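Local atomic coordinates of Exo-alpha-sialidase (Clostridium perfringens, PDB entry 2VO8), a protein that probably hydrolyses terminal sialic acid residues as a family 33 glycoside hydrolase and carries a cohesin module thought to take part in toxin complex formation. Residues Gln21-Leu35 against Ile90-Lys104. Sequence-based numbering, arbitrary orientation. Where two conformers were deposited one is given.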
loop_
_atom_site.group_PDB
_atom_site.type_symbol
_atom_site.label_atom_id
_atom_site.label_comp_id
_atom_site.label_asym_id
_atom_site.label_seq_id
_atom_site.Cartn_x
_atom_site.Cartn_y
_atom_site.Cartn_z
ATOM N N GLN A 21 11.341 -13.705 -5.440
ATOM C CA GLN A 21 12.513 -14.221 -6.167
ATOM C C GLN A 21 12.968 -13.299 -7.300
ATOM O O GLN A 21 12.144 -12.783 -8.047
ATOM C CB GLN A 21 12.241 -15.639 -6.650
ATOM C CG GLN A 21 13.417 -16.288 -7.409
ATOM C CD GLN A 21 13.077 -17.700 -7.877
ATOM O OE1 GLN A 21 11.932 -18.079 -7.839
ATOM N NE2 GLN A 21 14.081 -18.466 -8.338
ATOM N N VAL A 22 14.291 -13.089 -7.428
ATOM C CA VAL A 22 14.840 -12.248 -8.509
ATOM C C VAL A 22 14.219 -12.677 -9.840
ATOM O O VAL A 22 14.148 -13.895 -10.135
ATOM C CB VAL A 22 16.371 -12.367 -8.631
ATOM C CG1 VAL A 22 16.876 -11.635 -9.882
ATOM C CG2 VAL A 22 17.031 -11.867 -7.390
ATOM N N GLY A 23 13.761 -11.701 -10.613
ATOM C CA GLY A 23 13.125 -11.946 -11.911
ATOM C C GLY A 23 11.664 -12.421 -11.978
ATOM O O GLY A 23 11.147 -12.651 -13.071
ATOM N N SER A 24 11.006 -12.522 -10.823
ATOM C CA SER A 24 9.626 -12.978 -10.761
ATOM C C SER A 24 8.795 -11.873 -10.111
ATOM O O SER A 24 9.053 -11.452 -8.988
ATOM C CB SER A 24 9.549 -14.285 -9.971
ATOM O OG SER A 24 8.301 -14.937 -10.172
ATOM N N ALA A 25 7.801 -11.376 -10.845
ATOM C CA ALA A 25 6.933 -10.327 -10.357
ATOM C C ALA A 25 6.049 -10.884 -9.207
ATOM O O ALA A 25 5.622 -12.056 -9.207
ATOM C CB ALA A 25 6.059 -9.776 -11.478
ATOM N N PHE A 26 5.800 -10.027 -8.238
ATOM C CA PHE A 26 4.901 -10.356 -7.124
ATOM C C PHE A 26 4.084 -9.111 -6.761
ATOM O O PHE A 26 4.436 -8.034 -7.153
ATOM C CB PHE A 26 5.741 -10.860 -5.913
ATOM C CG PHE A 26 6.543 -9.770 -5.229
ATOM C CD1 PHE A 26 6.042 -9.050 -4.134
ATOM C CD2 PHE A 26 7.838 -9.462 -5.669
ATOM C CE1 PHE A 26 6.789 -8.035 -3.562
ATOM C CE2 PHE A 26 8.560 -8.437 -5.129
ATOM C CZ PHE A 26 8.060 -7.732 -4.049
ATOM N N GLU A 27 3.020 -9.255 -5.953
ATOM C CA GLU A 27 2.106 -8.187 -5.531
ATOM C C GLU A 27 2.298 -7.855 -4.018
ATOM O O GLU A 27 2.313 -8.804 -3.234
ATOM C CB GLU A 27 0.640 -8.697 -5.757
ATOM C CG GLU A 27 0.093 -8.527 -7.239
ATOM C CD GLU A 27 0.265 -9.745 -8.206
ATOM O OE1 GLU A 27 0.083 -9.565 -9.429
ATOM O OE2 GLU A 27 0.549 -10.886 -7.789
ATOM N N ALA A 28 2.443 -6.592 -3.633
ATOM C CA ALA A 28 2.104 -6.174 -2.281
ATOM C C ALA A 28 0.722 -5.539 -2.255
ATOM O O ALA A 28 0.419 -4.661 -3.065
ATOM C CB ALA A 28 3.145 -5.203 -1.748
ATOM N N ILE A 29 -0.110 -5.987 -1.321
ATOM C CA ILE A 29 -1.510 -5.583 -1.278
ATOM C C ILE A 29 -1.769 -4.623 -0.121
ATOM O O ILE A 29 -1.677 -5.002 1.047
ATOM C CB ILE A 29 -2.445 -6.800 -1.142
ATOM C CG1 ILE A 29 -2.254 -7.753 -2.323
ATOM C CG2 ILE A 29 -3.894 -6.350 -1.043
ATOM C CD1 ILE A 29 -3.013 -9.054 -2.186
ATOM N N LEU A 30 -2.093 -3.379 -0.457
ATOM C CA LEU A 30 -2.260 -2.335 0.534
ATOM C C LEU A 30 -3.739 -2.159 0.898
ATOM O O LEU A 30 -4.606 -2.145 0.026
ATOM C CB LEU A 30 -1.698 -1.029 0.072
ATOM C CG LEU A 30 -0.373 -1.006 -0.686
ATOM C CD1 LEU A 30 0.028 0.447 -0.890
ATOM C CD2 LEU A 30 0.661 -1.787 0.183
ATOM N N GLY A 31 -4.033 -2.061 2.189
ATOM C CA GLY A 31 -5.441 -1.906 2.589
ATOM C C GLY A 31 -5.623 -1.194 3.906
ATOM O O GLY A 31 -4.734 -0.483 4.374
ATOM N N ILE A 32 -6.821 -1.371 4.455
ATOM C CA ILE A 32 -7.176 -0.820 5.779
ATOM C C ILE A 32 -7.822 -1.933 6.598
ATOM O O ILE A 32 -8.271 -2.960 6.040
ATOM C CB ILE A 32 -8.090 0.428 5.633
ATOM C CG1 ILE A 32 -9.384 0.118 4.870
ATOM C CG2 ILE A 32 -7.343 1.629 4.975
ATOM C CD1 ILE A 32 -10.390 1.293 4.925
ATOM N N GLU A 33 -7.857 -1.769 7.928
ATOM C CA GLU A 33 -8.443 -2.782 8.813
ATOM C C GLU A 33 -8.825 -2.110 10.136
ATOM O O GLU A 33 -8.230 -1.124 10.531
ATOM C CB GLU A 33 -7.476 -3.955 9.036
ATOM C CG GLU A 33 -7.966 -5.088 9.969
ATOM C CD GLU A 33 -7.772 -4.767 11.452
ATOM O OE1 GLU A 33 -6.857 -4.002 11.792
ATOM O OE2 GLU A 33 -8.560 -5.271 12.281
ATOM N N GLY A 34 -9.898 -2.607 10.746
ATOM C CA GLY A 34 -10.312 -2.125 12.061
ATOM C C GLY A 34 -10.667 -0.656 12.152
ATOM O O GLY A 34 -10.417 -0.019 13.166
ATOM N N LEU A 35 -11.238 -0.090 11.089
ATOM C CA LEU A 35 -11.638 1.313 11.121
ATOM C C LEU A 35 -12.731 1.530 12.189
ATOM O O LEU A 35 -13.553 0.630 12.410
ATOM C CB LEU A 35 -12.162 1.785 9.759
ATOM C CG LEU A 35 -11.107 2.431 8.863
ATOM C CD1 LEU A 35 -10.867 3.921 9.240
ATOM C CD2 LEU A 35 -9.786 1.597 8.935
ATOM N N ILE A 90 -15.989 3.265 1.433
ATOM C CA ILE A 90 -14.959 2.241 1.386
ATOM C C ILE A 90 -15.180 1.358 2.611
ATOM O O ILE A 90 -15.295 1.847 3.682
ATOM C CB ILE A 90 -13.540 2.933 1.360
ATOM C CG1 ILE A 90 -13.310 3.565 -0.030
ATOM C CG2 ILE A 90 -12.404 1.959 1.675
ATOM C CD1 ILE A 90 -12.010 4.266 -0.228
ATOM N N GLU A 91 -15.263 0.052 2.437
ATOM C CA GLU A 91 -15.492 -0.822 3.592
ATOM C C GLU A 91 -14.309 -0.864 4.595
ATOM O O GLU A 91 -13.158 -0.587 4.233
ATOM C CB GLU A 91 -15.850 -2.216 3.099
ATOM C CG GLU A 91 -17.024 -2.220 2.125
ATOM C CD GLU A 91 -17.467 -3.627 1.814
ATOM O OE1 GLU A 91 -17.431 -4.031 0.631
ATOM O OE2 GLU A 91 -17.833 -4.341 2.775
ATOM N N LYS A 92 -14.613 -1.231 5.841
ATOM C CA LYS A 92 -13.722 -1.001 6.986
ATOM C C LYS A 92 -12.430 -1.868 6.915
ATOM O O LYS A 92 -11.389 -1.488 7.465
ATOM C CB LYS A 92 -14.466 -1.287 8.292
ATOM C CG LYS A 92 -15.804 -0.519 8.485
ATOM C CD LYS A 92 -15.622 0.959 8.952
ATOM C CE LYS A 92 -16.988 1.685 9.076
ATOM N NZ LYS A 92 -16.860 3.103 8.600
ATOM N N ASP A 93 -12.528 -3.017 6.262
ATOM C CA ASP A 93 -11.393 -3.992 6.218
ATOM C C ASP A 93 -10.961 -4.302 4.782
ATOM O O ASP A 93 -10.390 -5.378 4.506
ATOM C CB ASP A 93 -11.803 -5.272 6.948
ATOM C CG ASP A 93 -11.685 -5.149 8.493
ATOM O OD1 ASP A 93 -11.596 -4.055 9.066
ATOM O OD2 ASP A 93 -11.687 -6.191 9.139
ATOM N N SER A 94 -11.227 -3.367 3.879
ATOM C CA SER A 94 -10.994 -3.610 2.454
ATOM C C SER A 94 -9.506 -3.517 2.045
ATOM O O SER A 94 -8.749 -2.768 2.600
ATOM C CB SER A 94 -11.850 -2.725 1.503
ATOM O OG SER A 94 -12.398 -1.555 2.091
ATOM N N ASP A 95 -9.171 -4.284 1.018
ATOM C CA ASP A 95 -7.936 -4.142 0.287
ATOM C C ASP A 95 -8.165 -3.098 -0.823
ATOM O O ASP A 95 -9.246 -3.069 -1.472
ATOM C CB ASP A 95 -7.488 -5.507 -0.242
ATOM C CG ASP A 95 -7.074 -6.467 0.894
ATOM O OD1 ASP A 95 -6.953 -6.010 2.031
ATOM O OD2 ASP A 95 -6.870 -7.656 0.639
ATOM N N LEU A 96 -7.185 -2.214 -0.979
ATOM C CA LEU A 96 -7.335 -1.007 -1.787
ATOM C C LEU A 96 -6.392 -0.914 -3.012
ATOM O O LEU A 96 -6.792 -0.414 -4.061
ATOM C CB LEU A 96 -7.149 0.224 -0.912
ATOM C CG LEU A 96 -8.164 0.447 0.209
ATOM C CD1 LEU A 96 -7.866 1.710 0.956
ATOM C CD2 LEU A 96 -9.597 0.534 -0.400
ATOM N N VAL A 97 -5.160 -1.397 -2.872
ATOM C CA VAL A 97 -4.131 -1.152 -3.891
ATOM C C VAL A 97 -3.268 -2.405 -4.083
ATOM O O VAL A 97 -2.974 -3.104 -3.107
ATOM C CB VAL A 97 -3.204 0.002 -3.500
ATOM C CG1 VAL A 97 -2.089 0.229 -4.660
ATOM C CG2 VAL A 97 -3.976 1.257 -3.156
ATOM N N LYS A 98 -2.921 -2.692 -5.344
ATOM C CA LYS A 98 -1.971 -3.760 -5.708
ATOM C C LYS A 98 -0.702 -3.058 -6.182
ATOM O O LYS A 98 -0.754 -2.290 -7.141
ATOM C CB LYS A 98 -2.499 -4.568 -6.890
ATOM C CG LYS A 98 -3.807 -5.304 -6.673
ATOM C CD LYS A 98 -4.124 -6.240 -7.852
ATOM C CE LYS A 98 -5.323 -5.840 -8.719
ATOM N NZ LYS A 98 -5.880 -7.132 -9.286
ATOM N N VAL A 99 0.435 -3.324 -5.533
ATOM C CA VAL A 99 1.726 -2.787 -5.983
ATOM C C VAL A 99 2.546 -3.950 -6.553
ATOM O O VAL A 99 2.848 -4.908 -5.863
ATOM C CB VAL A 99 2.526 -2.073 -4.842
ATOM C CG1 VAL A 99 3.861 -1.478 -5.363
ATOM C CG2 VAL A 99 1.727 -1.016 -4.175
ATOM N N ASN A 100 2.825 -3.910 -7.857
ATOM C CA ASN A 100 3.467 -5.029 -8.543
ATOM C C ASN A 100 4.957 -4.673 -8.695
ATOM O O ASN A 100 5.292 -3.594 -9.181
ATOM C CB ASN A 100 2.821 -5.278 -9.905
ATOM C CG ASN A 100 3.238 -6.580 -10.489
ATOM O OD1 ASN A 100 4.400 -6.714 -10.973
ATOM N ND2 ASN A 100 2.353 -7.585 -10.420
ATOM N N LEU A 101 5.802 -5.557 -8.181
ATOM C CA LEU A 101 7.266 -5.382 -8.088
ATOM C C LEU A 101 7.971 -6.613 -8.603
ATOM O O LEU A 101 7.472 -7.681 -8.498
ATOM C CB LEU A 101 7.689 -5.158 -6.625
ATOM C CG LEU A 101 7.123 -3.862 -6.027
ATOM C CD1 LEU A 101 6.455 -4.138 -4.654
ATOM C CD2 LEU A 101 8.106 -2.766 -5.910
ATOM N N THR A 102 9.172 -6.450 -9.162
ATOM C CA THR A 102 10.045 -7.581 -9.518
ATOM C C THR A 102 11.409 -7.380 -8.839
ATOM O O THR A 102 12.046 -6.325 -9.027
ATOM C CB THR A 102 10.249 -7.711 -11.025
ATOM O OG1 THR A 102 8.968 -7.836 -11.689
ATOM C CG2 THR A 102 11.181 -8.911 -11.376
ATOM N N PRO A 103 11.831 -8.349 -8.028
ATOM C CA PRO A 103 13.175 -8.169 -7.402
ATOM C C PRO A 103 14.270 -8.275 -8.440
ATOM O O PRO A 103 14.099 -8.970 -9.429
ATOM C CB PRO A 103 13.273 -9.314 -6.383
ATOM C CG PRO A 103 11.825 -9.930 -6.309
ATOM C CD PRO A 103 11.190 -9.605 -7.613
ATOM N N LYS A 104 15.365 -7.538 -8.250
ATOM C CA LYS A 104 16.495 -7.698 -9.198
ATOM C C LYS A 104 17.816 -8.028 -8.514
ATOM O O LYS A 104 18.847 -8.140 -9.211
ATOM C CB LYS A 104 16.614 -6.465 -10.072
ATOM C CG LYS A 104 16.922 -5.157 -9.358
ATOM C CD LYS A 104 16.993 -4.077 -10.378
ATOM C CE LYS A 104 17.343 -2.704 -9.859
ATOM N NZ LYS A 104 18.822 -2.471 -9.610
HETATM O O HOH W 1 -6.889 -4.857 4.470
HETATM O O HOH W 2 -10.976 -5.997 11.587
#
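Phe26, Ala28 and Leu30 meet Leu101, Val99 and Val97 on the inner face of two antiparallel strands of the cohesin beta-sandwich. Leu30 CD1 lies 4.0 Å from Val99 CG2, and Leu30 CB packs against Val97 CB. The Phe26 side chain rises between its own backbone N and carbonyl carbon (chi1 71°). This turns the ring toward the partner strand, where Phe26 CZ is 3.7 Å from Leu101 CB. Pro103 CD sits at the ring edge, in its plane. Ile32 extends this apolar row: its CD1 reaches Ile90 CG2 and its CG2 reaches Leu96 CD1. Tyr46 of strand 41-49 touches Leu30, Ile32 and Leu96.

Paired backbone bonds join Phe26 with Leu101 and Ala28 with Val99. The register shifts by one between Leu30 and Gly31. Leu30 O accepts from both Leu96 N (2.8 Å) and Val97 N (3.0 Å), as in a classic beta bulge. Beyond the bulge, Ile32 N bonds Ser94 O.

The opposite face is mixed: Glu27, Asn100, Lys98 and Asp95 with Ile29 among them. Glu27 OE1 comes to 3.2 Å from Asn100 ND2, with carboxylate and amide planes 79° apart. Ile29 CG2 leans on the Asp95 carboxylate, whose OD1 forms a salt bridge with Lys15. A water lies between Asp95 OD1 and Ile32 O. At the strand end, Gly34 N donates a hydrogen bond to Asp93 OD1 (2.8 Å) on its syn side, 33° out of the carboxylate plane. A second water donates to Glu33 OE2 and Asp93 OD2, which lie 4.5 Å apart.

Chemically, the contact is a sheet seam with an apolar inner side and a more polar outer one, with bound waters near the Asp93 end. The bridging water probably eases the repulsion between the Glu33 and Asp93 carboxylates, while the bulge lets one carbonyl hold two amides.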